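Local coordinates for protein putative reductase (Peptoclostridium difficile, PDB 5J6C) that binds flavin mononucleotide and probably works as an FMN-dependent nitroreductase, with a possible role in the handling of the antibiotic metronidazole, at residues Val45-Glu50 / Ile174-Ser179. Numbering follows the deposited sequence.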
loop_
_atom_site.group_PDB
_atom_site.type_symbol
_atom_site.label_atom_id
_atom_site.label_comp_id
_atom_site.label_asym_id
_atom_site.label_seq_id
_atom_site.Cartn_x
_atom_site.Cartn_y
_atom_site.Cartn_z
ATOM N N VAL A 45 16.976 -8.967 -20.120
ATOM C CA VAL A 45 18.074 -8.300 -19.428
ATOM C C VAL A 45 17.904 -8.526 -17.932
ATOM O O VAL A 45 16.834 -8.252 -17.380
ATOM C CB VAL A 45 18.099 -6.786 -19.746
ATOM C CG1 VAL A 45 19.080 -6.048 -18.852
ATOM C CG2 VAL A 45 18.459 -6.546 -21.202
ATOM N N GLU A 46 18.953 -9.010 -17.270
ATOM C CA GLU A 46 18.907 -9.193 -15.828
ATOM C C GLU A 46 18.757 -7.841 -15.131
ATOM O O GLU A 46 19.177 -6.804 -15.652
ATOM C CB GLU A 46 20.176 -9.911 -15.353
ATOM C CG GLU A 46 20.062 -10.528 -13.969
ATOM C CD GLU A 46 21.400 -10.944 -13.386
ATOM O OE1 GLU A 46 22.438 -10.379 -13.812
ATOM O OE2 GLU A 46 21.407 -11.836 -12.502
ATOM N N VAL A 47 18.130 -7.837 -13.955
ATOM C CA VAL A 47 18.083 -6.632 -13.129
ATOM C C VAL A 47 19.341 -6.617 -12.268
ATOM O O VAL A 47 19.578 -7.545 -11.491
ATOM C CB VAL A 47 16.808 -6.579 -12.270
ATOM C CG1 VAL A 47 16.924 -5.494 -11.202
ATOM C CG2 VAL A 47 15.586 -6.315 -13.153
ATOM N N GLU A 48 20.170 -5.585 -12.433
ATOM C CA GLU A 48 21.502 -5.635 -11.848
ATOM C C GLU A 48 21.419 -5.516 -10.337
ATOM O O GLU A 48 20.474 -4.938 -9.788
ATOM C CB GLU A 48 22.416 -4.543 -12.417
ATOM C CG GLU A 48 22.005 -3.111 -12.115
ATOM C CD GLU A 48 21.171 -2.527 -13.220
ATOM O OE1 GLU A 48 21.327 -1.326 -13.528
ATOM O OE2 GLU A 48 20.368 -3.287 -13.803
ATOM N N LYS A 49 22.435 -6.077 -9.672
ATOM C CA LYS A 49 22.388 -6.283 -8.229
ATOM C C LYS A 49 22.205 -4.968 -7.492
ATOM O O LYS A 49 21.489 -4.906 -6.479
ATOM C CB LYS A 49 23.658 -6.995 -7.765
ATOM C CG LYS A 49 23.993 -6.805 -6.296
ATOM C CD LYS A 49 25.512 -6.667 -6.092
ATOM C CE LYS A 49 25.853 -6.115 -4.714
ATOM N NZ LYS A 49 25.057 -6.812 -3.661
ATOM N N GLU A 50 22.813 -3.899 -8.009
ATOM C CA GLU A 50 22.746 -2.606 -7.342
ATOM C C GLU A 50 21.321 -2.047 -7.318
ATOM O O GLU A 50 20.959 -1.316 -6.389
ATOM C CB GLU A 50 23.716 -1.640 -8.031
ATOM C CG GLU A 50 23.472 -0.177 -7.776
ATOM C CD GLU A 50 22.616 0.472 -8.852
ATOM O OE1 GLU A 50 22.833 0.190 -10.053
ATOM O OE2 GLU A 50 21.727 1.279 -8.497
ATOM N N ILE A 174 5.494 -9.400 -7.216
ATOM C CA ILE A 174 5.869 -8.245 -8.030
ATOM C C ILE A 174 6.887 -8.730 -9.052
ATOM O O ILE A 174 7.995 -9.132 -8.684
ATOM C CB ILE A 174 6.444 -7.090 -7.198
ATOM C CG1 ILE A 174 5.507 -6.690 -6.056
ATOM C CG2 ILE A 174 6.705 -5.882 -8.101
ATOM C CD1 ILE A 174 4.222 -6.040 -6.519
ATOM N N SER A 175 6.521 -8.701 -10.333
ATOM C CA SER A 175 7.474 -8.970 -11.406
ATOM C C SER A 175 8.149 -7.666 -11.797
ATOM O O SER A 175 7.499 -6.624 -11.866
ATOM C CB SER A 175 6.789 -9.577 -12.628
ATOM O OG SER A 175 6.009 -8.610 -13.279
ATOM N N ILE A 176 9.458 -7.728 -12.030
ATOM C CA ILE A 176 10.299 -6.544 -12.191
ATOM C C ILE A 176 11.234 -6.762 -13.379
ATOM O O ILE A 176 11.697 -7.878 -13.614
ATOM C CB ILE A 176 11.105 -6.262 -10.901
ATOM C CG1 ILE A 176 10.164 -6.144 -9.685
ATOM C CG2 ILE A 176 12.004 -5.016 -11.049
ATOM C CD1 ILE A 176 10.893 -5.968 -8.360
ATOM N N GLY A 177 11.511 -5.701 -14.124
ATOM C CA GLY A 177 12.461 -5.785 -15.216
ATOM C C GLY A 177 12.388 -4.542 -16.073
ATOM O O GLY A 177 11.573 -3.643 -15.838
ATOM N N TYR A 178 13.277 -4.504 -17.072
ATOM C CA TYR A 178 13.301 -3.395 -18.019
ATOM C C TYR A 178 12.165 -3.542 -19.018
ATOM O O TYR A 178 11.971 -4.615 -19.600
ATOM C CB TYR A 178 14.647 -3.326 -18.734
ATOM C CG TYR A 178 15.750 -2.849 -17.823
ATOM C CD1 TYR A 178 16.585 -3.755 -17.172
ATOM C CD2 TYR A 178 15.936 -1.494 -17.584
ATOM C CE1 TYR A 178 17.591 -3.316 -16.318
ATOM C CE2 TYR A 178 16.930 -1.048 -16.741
ATOM C CZ TYR A 178 17.756 -1.963 -16.106
ATOM O OH TYR A 178 18.756 -1.518 -15.261
ATOM N N SER A 179 11.415 -2.463 -19.208
ATOM C CA SER A 179 10.188 -2.529 -19.987
ATOM C C SER A 179 10.477 -2.758 -21.465
ATOM O O SER A 179 11.402 -2.171 -22.036
ATOM C CB SER A 179 9.382 -1.245 -19.813
ATOM O OG SER A 179 8.323 -1.199 -20.759
HETATM O O HOH W 1 14.467 -6.696 -18.152
#
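The first torsions of Tyr178 and Glu48 bring them together, helped by a bend at Glu48 chi2: the tyrosine carries CG anti to its carbonyl carbon (chi1 -72°), and Glu48 tucks CG between its backbone N and carbonyl carbon (chi1 64°), so that the carboxylate meets the phenol. In this nitroreductase fold, the pair ties the loop leading into helix 49-60 to segment 174-179, on the inner strand 168-177 of the antiparallel sheet. Tyr178 OH donates to Glu48 OE2 at 2.8 Å, and that oxygen receives the bond on its syn lone pair, the side of OE1; carboxylate and ring lie nearly coplanar, 19° between their planes. Glu48 stands at the N-cap position of the helix, so the bond is made right where the helix starts. Lys51, in the first turn, also hydrogen-bonds the phenol oxygen, so two residues of the helix start hold it. Nearer the backbone, Val45 comes obliquely to the ring, CG1 lying 3.8 Å from Tyr178 CD1, while the carbonyl O of Glu46 sits at the ring edge, 3.9 Å from Tyr178 CE1. Deeper in, Val47 is buried: its CG2 rests 3.8 Å from Gly177 CA, and 4.4 Å from Ile176 CG2. Leu102 of the neighbouring strand touches both Val47 and Ile176, joining this apolar patch to the sheet, whereas the flavin is about 13 Å from the Ile176 side chain. A water bridges the two backbones, donating to Val45 O at 2.9 Å and accepting from Tyr178 N at 2.7 Å.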